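Local atomic coordinates of LasR-specific antiactivator QslA domain-containing protein (Pseudomonas aeruginosa, PDB entry 4NG2), a protein that probably acts as an antiactivator of quorum sensing, binding the transcriptional regulator LasR and so restraining its activity. Residues 59-64 against 92-97; 76-81 against 97-102. One frame throughout, in Å; residues are numbered along the deposited sequence.

Contact 1: 59-64 against 92-97; sequences VRQAEN and TAFEVA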
ATOM      1  N   VAL E  59     -15.326  -4.144 -10.299  1.00 40.16           N
ATOM      2  CA  VAL E  59     -15.209  -3.510 -11.613  1.00 39.60           C
ATOM      3  C   VAL E  59     -16.588  -3.053 -12.098  1.00 40.66           C
ATOM      4  O   VAL E  59     -16.797  -1.867 -12.365  1.00 37.34           O
ATOM      5  CB  VAL E  59     -14.550  -4.426 -12.664  1.00 46.57           C
ATOM      6  CG1 VAL E  59     -14.551  -3.739 -14.022  1.00 42.75           C
ATOM      7  CG2 VAL E  59     -13.131  -4.765 -12.256  1.00 39.71           C
ATOM      8  N   ARG E  60     -17.537  -3.984 -12.177  1.00 42.37           N
ATOM      9  CA  ARG E  60     -18.893  -3.633 -12.589  1.00 45.94           C
ATOM     10  C   ARG E  60     -19.501  -2.534 -11.724  1.00 45.44           C
ATOM     11  O   ARG E  60     -20.098  -1.586 -12.234  1.00 46.98           O
ATOM     12  CB  ARG E  60     -19.824  -4.856 -12.602  1.00 49.51           C
ATOM     13  CG  ARG E  60     -21.240  -4.514 -13.082  1.00 50.26           C
ATOM     14  CD  ARG E  60     -22.137  -5.738 -13.187  1.00 58.75           C
ATOM     15  NE  ARG E  60     -21.821  -6.573 -14.350  1.00 78.65           N
ATOM     16  CZ  ARG E  60     -22.260  -7.821 -14.524  1.00 82.64           C
ATOM     17  NH1 ARG E  60     -23.035  -8.396 -13.610  1.00 81.51           N
ATOM     18  NH2 ARG E  60     -21.923  -8.498 -15.612  1.00 80.83           N
ATOM     19  N   GLN E  61     -19.361  -2.664 -10.413  1.00 44.69           N
ATOM     20  CA  GLN E  61     -19.925  -1.670  -9.520  1.00 45.86           C
ATOM     21  C   GLN E  61     -19.489  -0.275  -9.909  1.00 40.47           C
ATOM     22  O   GLN E  61     -20.276   0.652  -9.858  1.00 41.85           O
ATOM     23  CB  GLN E  61     -19.510  -1.917  -8.075  1.00 40.52           C
ATOM     24  CG  GLN E  61     -20.220  -0.985  -7.147  1.00 38.13           C
ATOM     25  CD  GLN E  61     -21.706  -1.045  -7.389  1.00 53.04           C
ATOM     26  OE1 GLN E  61     -22.412  -1.901  -6.831  1.00 42.98           O
ATOM     27  NE2 GLN E  61     -22.195  -0.158  -8.257  1.00 54.21           N
ATOM     28  N   ALA E  62     -18.219  -0.134 -10.262  1.00 39.72           N
ATOM     29  CA  ALA E  62     -17.636   1.165 -10.612  1.00 41.46           C
ATOM     30  C   ALA E  62     -18.067   1.654 -12.002  1.00 41.62           C
ATOM     31  O   ALA E  62     -18.313   2.845 -12.206  1.00 41.15           O
ATOM     32  CB  ALA E  62     -16.109   1.094 -10.529  1.00 38.42           C
ATOM     33  N   GLU E  63     -18.139   0.733 -12.958  1.00 42.07           N
ATOM     34  CA  GLU E  63     -18.717   1.072 -14.263  1.00 47.69           C
ATOM     35  C   GLU E  63     -20.186   1.514 -14.163  1.00 54.70           C
ATOM     36  O   GLU E  63     -20.537   2.581 -14.671  1.00 56.69           O
ATOM     37  CB  GLU E  63     -18.527  -0.055 -15.275  1.00 49.12           C
ATOM     38  CG  GLU E  63     -17.080  -0.194 -15.678  1.00 51.80           C
ATOM     39  CD  GLU E  63     -16.862  -1.225 -16.744  1.00 60.72           C
ATOM     40  OE1 GLU E  63     -15.947  -1.032 -17.566  1.00 68.10           O
ATOM     41  OE2 GLU E  63     -17.593  -2.232 -16.755  1.00 58.51           O
ATOM     42  N   ASN E  64     -21.027   0.719 -13.492  1.00 52.00           N
ATOM     43  CA  ASN E  64     -22.416   1.110 -13.270  1.00 51.46           C
ATOM     44  C   ASN E  64     -22.531   2.570 -12.854  1.00 53.64           C
ATOM     45  O   ASN E  64     -23.407   3.279 -13.330  1.00 56.99           O
ATOM     46  CB  ASN E  64     -23.100   0.235 -12.218  1.00 48.37           C
ATOM     47  CG  ASN E  64     -23.420  -1.159 -12.728  1.00 49.58           C
ATOM     48  OD1 ASN E  64     -23.142  -1.491 -13.881  1.00 56.13           O
ATOM     49  ND2 ASN E  64     -23.985  -1.987 -11.862  1.00 44.82           N
ATOM     50  N   THR E  92     -11.554  -6.327   0.129  1.00 34.70           N
ATOM     51  CA  THR E  92     -10.413  -5.573  -0.353  1.00 39.43           C
ATOM     52  C   THR E  92     -10.172  -5.851  -1.828  1.00 40.65           C
ATOM     53  O   THR E  92      -9.617  -5.018  -2.521  1.00 37.46           O
ATOM     54  CB  THR E  92      -9.131  -5.781   0.500  1.00 38.86           C
ATOM     55  OG1 THR E  92      -8.794  -7.167   0.560  1.00 37.47           O
ATOM     56  CG2 THR E  92      -9.354  -5.281   1.897  1.00 36.11           C
ATOM     57  N   ALA E  93     -10.597  -7.013  -2.314  1.00 29.95           N
ATOM     58  CA  ALA E  93     -10.501  -7.284  -3.742  1.00 30.39           C
ATOM     59  C   ALA E  93     -11.448  -6.358  -4.476  1.00 33.29           C
ATOM     60  O   ALA E  93     -11.115  -5.816  -5.533  1.00 32.73           O
ATOM     61  CB  ALA E  93     -10.819  -8.730  -4.045  1.00 30.02           C
ATOM     62  N   PHE E  94     -12.627  -6.162  -3.896  1.00 33.56           N
ATOM     63  CA  PHE E  94     -13.620  -5.273  -4.471  1.00 32.33           C
ATOM     64  C   PHE E  94     -13.128  -3.833  -4.434  1.00 32.75           C
ATOM     65  O   PHE E  94     -13.370  -3.075  -5.364  1.00 35.85           O
ATOM     66  CB  PHE E  94     -14.950  -5.420  -3.720  1.00 25.84           C
ATOM     67  CG  PHE E  94     -15.933  -4.322  -3.989  1.00 25.37           C
ATOM     68  CD1 PHE E  94     -15.782  -3.079  -3.409  1.00 28.20           C
ATOM     69  CD2 PHE E  94     -17.008  -4.532  -4.829  1.00 29.11           C
ATOM     70  CE1 PHE E  94     -16.685  -2.056  -3.656  1.00 24.96           C
ATOM     71  CE2 PHE E  94     -17.920  -3.509  -5.086  1.00 28.21           C
ATOM     72  CZ  PHE E  94     -17.749  -2.260  -4.491  1.00 26.76           C
ATOM     73  N   GLU E  95     -12.455  -3.435  -3.366  1.00 33.58           N
ATOM     74  CA  GLU E  95     -11.995  -2.051  -3.267  1.00 35.89           C
ATOM     75  C   GLU E  95     -10.922  -1.764  -4.301  1.00 36.54           C
ATOM     76  O   GLU E  95     -10.934  -0.718  -4.952  1.00 34.52           O
ATOM     77  CB  GLU E  95     -11.410  -1.759  -1.889  1.00 36.56           C
ATOM     78  CG  GLU E  95     -12.357  -1.973  -0.738  1.00 39.11           C
ATOM     79  CD  GLU E  95     -11.694  -1.737   0.608  1.00 38.73           C
ATOM     80  OE1 GLU E  95     -10.447  -1.878   0.722  1.00 42.55           O
ATOM     81  OE2 GLU E  95     -12.427  -1.403   1.555  1.00 37.04           O
ATOM     82  N   VAL E  96      -9.976  -2.698  -4.416  1.00 33.65           N
ATOM     83  CA  VAL E  96      -8.885  -2.569  -5.363  1.00 37.33           C
ATOM     84  C   VAL E  96      -9.451  -2.485  -6.790  1.00 36.92           C
ATOM     85  O   VAL E  96      -9.079  -1.598  -7.544  1.00 36.80           O
ATOM     86  CB  VAL E  96      -7.820  -3.703  -5.207  1.00 36.44           C
ATOM     87  CG1 VAL E  96      -6.825  -3.678  -6.356  1.00 28.04           C
ATOM     88  CG2 VAL E  96      -7.069  -3.543  -3.905  1.00 33.82           C
ATOM     89  N   ALA E  97     -10.385  -3.364  -7.140  1.00 38.07           N
ATOM     90  CA  ALA E  97     -10.947  -3.362  -8.495  1.00 40.47           C
ATOM     91  C   ALA E  97     -11.687  -2.064  -8.806  1.00 42.46           C
ATOM     92  O   ALA E  97     -11.434  -1.424  -9.821  1.00 44.44           O
ATOM     93  CB  ALA E  97     -11.860  -4.553  -8.702  1.00 38.13           C
TER

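Contact 2: 76-81 against 97-102; sequences TAFAFG and AFLTRL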
ATOM      1  N   THR E  76     -21.749   5.893  -1.963  1.00 37.25           N
ATOM      2  CA  THR E  76     -22.837   4.955  -1.760  1.00 36.51           C
ATOM      3  C   THR E  76     -22.672   3.700  -2.586  1.00 36.78           C
ATOM      4  O   THR E  76     -22.972   2.615  -2.115  1.00 38.54           O
ATOM      5  CB  THR E  76     -24.172   5.564  -2.154  1.00 41.12           C
ATOM      6  OG1 THR E  76     -24.509   6.595  -1.221  1.00 42.48           O
ATOM      7  CG2 THR E  76     -25.252   4.493  -2.146  1.00 39.55           C
ATOM      8  N   ALA E  77     -22.213   3.830  -3.821  1.00 33.99           N
ATOM      9  CA  ALA E  77     -22.073   2.643  -4.658  1.00 35.45           C
ATOM     10  C   ALA E  77     -20.959   1.788  -4.128  1.00 35.18           C
ATOM     11  O   ALA E  77     -21.005   0.558  -4.171  1.00 37.10           O
ATOM     12  CB  ALA E  77     -21.796   3.017  -6.106  1.00 38.46           C
ATOM     13  N   PHE E  78     -19.936   2.458  -3.637  1.00 37.77           N
ATOM     14  CA  PHE E  78     -18.786   1.772  -3.088  1.00 34.01           C
ATOM     15  C   PHE E  78     -19.174   1.102  -1.760  1.00 32.06           C
ATOM     16  O   PHE E  78     -18.932  -0.088  -1.570  1.00 32.76           O
ATOM     17  CB  PHE E  78     -17.652   2.791  -2.941  1.00 34.52           C
ATOM     18  CG  PHE E  78     -16.450   2.267  -2.279  1.00 31.73           C
ATOM     19  CD1 PHE E  78     -15.499   1.575  -2.996  1.00 36.83           C
ATOM     20  CD2 PHE E  78     -16.254   2.476  -0.932  1.00 30.74           C
ATOM     21  CE1 PHE E  78     -14.355   1.087  -2.367  1.00 37.00           C
ATOM     22  CE2 PHE E  78     -15.125   2.002  -0.301  1.00 37.49           C
ATOM     23  CZ  PHE E  78     -14.174   1.306  -1.012  1.00 36.23           C
ATOM     24  N   ALA E  79     -19.824   1.847  -0.869  1.00 24.00           N
ATOM     25  CA  ALA E  79     -20.223   1.312   0.428  1.00 21.26           C
ATOM     26  C   ALA E  79     -21.199   0.177   0.294  1.00 25.49           C
ATOM     27  O   ALA E  79     -21.053  -0.850   0.977  1.00 27.01           O
ATOM     28  CB  ALA E  79     -20.813   2.385   1.316  1.00 25.00           C
ATOM     29  N   PHE E  80     -22.192   0.324  -0.576  1.00 24.93           N
ATOM     30  CA  PHE E  80     -23.148  -0.773  -0.717  1.00 26.87           C
ATOM     31  C   PHE E  80     -22.562  -1.983  -1.408  1.00 31.95           C
ATOM     32  O   PHE E  80     -22.863  -3.112  -1.035  1.00 34.80           O
ATOM     33  CB  PHE E  80     -24.467  -0.321  -1.348  1.00 30.55           C
ATOM     34  CG  PHE E  80     -25.409   0.268  -0.350  1.00 27.14           C
ATOM     35  CD1 PHE E  80     -25.319   1.617  -0.001  1.00 24.65           C
ATOM     36  CD2 PHE E  80     -26.331  -0.532   0.304  1.00 30.03           C
ATOM     37  CE1 PHE E  80     -26.165   2.178   0.942  1.00 34.08           C
ATOM     38  CE2 PHE E  80     -27.187   0.027   1.267  1.00 30.86           C
ATOM     39  CZ  PHE E  80     -27.096   1.389   1.579  1.00 30.64           C
ATOM     40  N   GLY E  81     -21.697  -1.751  -2.391  1.00 34.61           N
ATOM     41  CA  GLY E  81     -21.036  -2.848  -3.079  1.00 28.92           C
ATOM     42  C   GLY E  81     -20.100  -3.672  -2.210  1.00 30.36           C
ATOM     43  O   GLY E  81     -20.150  -4.903  -2.244  1.00 36.24           O
ATOM     44  N   ALA E  97     -10.385  -3.364  -7.140  1.00 38.07           N
ATOM     45  CA  ALA E  97     -10.947  -3.362  -8.495  1.00 40.47           C
ATOM     46  C   ALA E  97     -11.687  -2.064  -8.806  1.00 42.46           C
ATOM     47  O   ALA E  97     -11.434  -1.424  -9.821  1.00 44.44           O
ATOM     48  CB  ALA E  97     -11.860  -4.553  -8.702  1.00 38.13           C
ATOM     49  N   PHE E  98     -12.589  -1.680  -7.907  1.00 35.71           N
ATOM     50  CA  PHE E  98     -13.441  -0.494  -8.062  1.00 34.73           C
ATOM     51  C   PHE E  98     -12.595   0.775  -8.219  1.00 39.02           C
ATOM     52  O   PHE E  98     -12.904   1.667  -9.027  1.00 33.98           O
ATOM     53  CB  PHE E  98     -14.350  -0.418  -6.832  1.00 32.23           C
ATOM     54  CG  PHE E  98     -15.265   0.761  -6.783  1.00 32.35           C
ATOM     55  CD1 PHE E  98     -14.786   2.014  -6.458  1.00 27.50           C
ATOM     56  CD2 PHE E  98     -16.638   0.601  -6.985  1.00 34.34           C
ATOM     57  CE1 PHE E  98     -15.658   3.113  -6.383  1.00 31.17           C
ATOM     58  CE2 PHE E  98     -17.519   1.684  -6.904  1.00 28.29           C
ATOM     59  CZ  PHE E  98     -17.034   2.938  -6.599  1.00 28.25           C
ATOM     60  N   LEU E  99     -11.518   0.858  -7.446  1.00 39.18           N
ATOM     61  CA  LEU E  99     -10.670   2.042  -7.479  1.00 39.92           C
ATOM     62  C   LEU E  99      -9.787   2.051  -8.725  1.00 38.30           C
ATOM     63  O   LEU E  99      -9.584   3.090  -9.327  1.00 34.48           O
ATOM     64  CB  LEU E  99      -9.867   2.171  -6.182  1.00 40.19           C
ATOM     65  CG  LEU E  99     -10.726   2.774  -5.056  1.00 39.69           C
ATOM     66  CD1 LEU E  99     -10.261   2.381  -3.658  1.00 39.33           C
ATOM     67  CD2 LEU E  99     -10.775   4.283  -5.184  1.00 35.36           C
ATOM     68  N   THR E 100      -9.305   0.886  -9.133  1.00 41.61           N
ATOM     69  CA  THR E 100      -8.549   0.779 -10.372  1.00 44.40           C
ATOM     70  C   THR E 100      -9.388   1.222 -11.566  1.00 50.97           C
ATOM     71  O   THR E 100      -8.891   1.897 -12.479  1.00 45.89           O
ATOM     72  CB  THR E 100      -8.062  -0.638 -10.605  1.00 46.57           C
ATOM     73  OG1 THR E 100      -7.092  -0.961  -9.608  1.00 49.18           O
ATOM     74  CG2 THR E 100      -7.419  -0.758 -11.967  1.00 48.65           C
ATOM     75  N   ARG E 101     -10.664   0.848 -11.543  1.00 52.00           N
ATOM     76  CA  ARG E 101     -11.610   1.291 -12.558  1.00 51.49           C
ATOM     77  C   ARG E 101     -11.822   2.806 -12.519  1.00 53.07           C
ATOM     78  O   ARG E 101     -11.977   3.429 -13.567  1.00 59.45           O
ATOM     79  CB  ARG E 101     -12.941   0.541 -12.454  1.00 49.78           C
ATOM     80  CG  ARG E 101     -13.834   0.769 -13.663  1.00 54.78           C
ATOM     81  CD  ARG E 101     -13.021   0.689 -14.956  1.00 60.74           C
ATOM     82  NE  ARG E 101     -13.789   1.059 -16.146  1.00 56.54           N
ATOM     83  CZ  ARG E 101     -13.784   2.267 -16.711  1.00 59.32           C
ATOM     84  NH1 ARG E 101     -13.052   3.250 -16.205  1.00 60.82           N
ATOM     85  NH2 ARG E 101     -14.520   2.498 -17.791  1.00 63.24           N
ATOM     86  N   LEU E 102     -11.822   3.404 -11.329  1.00 43.92           N
ATOM     87  CA  LEU E 102     -11.912   4.870 -11.240  1.00 43.84           C
ATOM     88  C   LEU E 102     -10.573   5.551 -11.578  1.00 51.59           C
ATOM     89  O   LEU E 102     -10.474   6.791 -11.594  1.00 51.71           O
ATOM     90  CB  LEU E 102     -12.356   5.337  -9.854  1.00 42.97           C
ATOM     91  CG  LEU E 102     -13.652   4.875  -9.198  1.00 48.54           C
ATOM     92  CD1 LEU E 102     -13.936   5.786  -8.023  1.00 32.08           C
ATOM     93  CD2 LEU E 102     -14.809   4.909 -10.170  1.00 45.49           C
TER

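Contact 1: 59-64 against 92-97
V59 and A97 meet where the two helices come close, methyl against methyl. V59 CG2 lies 3.8 Å from A97 CB, and the same A97 methyl stands 3.8 Å from V59 N, so it rests against backbone as well as side chain. The CA–CB bond of V59 heads away from the partner helix; contact is made by the branch that stays beside the backbone N and anti to the carbonyl carbon. With only a methyl on A97, the CA atoms of V59 and A97 come within 5.3 Å. The segments belong to helices 52-66 and 88-107, two of the three helices 52-66, 74-83 and 88-107 that pack together in the QslA domain, and I55, one turn before V59, also touches A97. The second kind of interaction is aliphatic against aromatic. Q61 CB is 3.7 Å from F94 CE2, coming at the ring obliquely, while Q61 CG lies 3.8 Å from F94 CZ. With CG anti to the backbone N (chi1 165°), the F94 ring reaches across to Q61 although its CB does not point there. The Q61 amide plane is turned 61° from the ring. R82 and L85 pack on F94 from elsewhere in the chain. On the same helix E95 OE2 forms salt bridges to R82 NH1 of its own chain and to R82 NH1 of the second subunit.

Contact 2: 76-81 against 97-102
A77 O accepts the backbone bond of G81 N at 3.0 Å, while A77 C lies 4.4 Å from F98 CE2, so this helical peptide borders the F98 ring. Helices 74-83 and 88-107 pack here as an antiparallel pair, with helix 52-66 packed against both: the axes of segments 76-81 and 97-102 come within 11.8 Å, with 157° between their N-to-C directions. That spacing is bridged by aromatic rings. F78 and F98 form a T-shaped, edge-to-face stack in which F78 presents its edge to the face of F98, the centroids 5.1 Å apart and the planes at 65°. F78 CD1 does the touching; it sits over the F98 ring, offset toward the rim, and is 3.6 Å from F98 CD1. Beside it F78 CB makes a CH-pi contact, 4.1 Å from the F98 ring centroid, so the same face receives both the root and the edge of the F78 side chain. F98 CB points toward helix 74-83, and CG anti to the backbone N (chi1 178°) carries the ring on in that direction. L74, from the turn before A77, also touches F98, and A62 of helix 52-66 packs on it too. L99 of the second subunit packs on F78, F98 and L102, placing the stack against the interface between the two copies. Within the chain, L99 CD1 approaches the F78 ring obliquely, 4.5 Å from CE1.

Overall arrangement
After the N-terminal helix 19-25 and the hairpin of strands 31-34 and 43-46, the chain runs through helices 52-66, 74-83 and 88-107. Contact 1 joins the first of these three to the last and closes a loop of 27 residues; contact 2 joins the second to the last across 15. Their segments alternate along the chain, so the two closures cross rather than nest. Helix 88-107 serves both, with A97 common to the two segments. The centres lie about 4 Å apart, and F94 CZ packs 3.6 Å from G81 C, linking contact 1 to helix 74-83. I34 of the hairpin touches A97, and both contacts reach the second subunit.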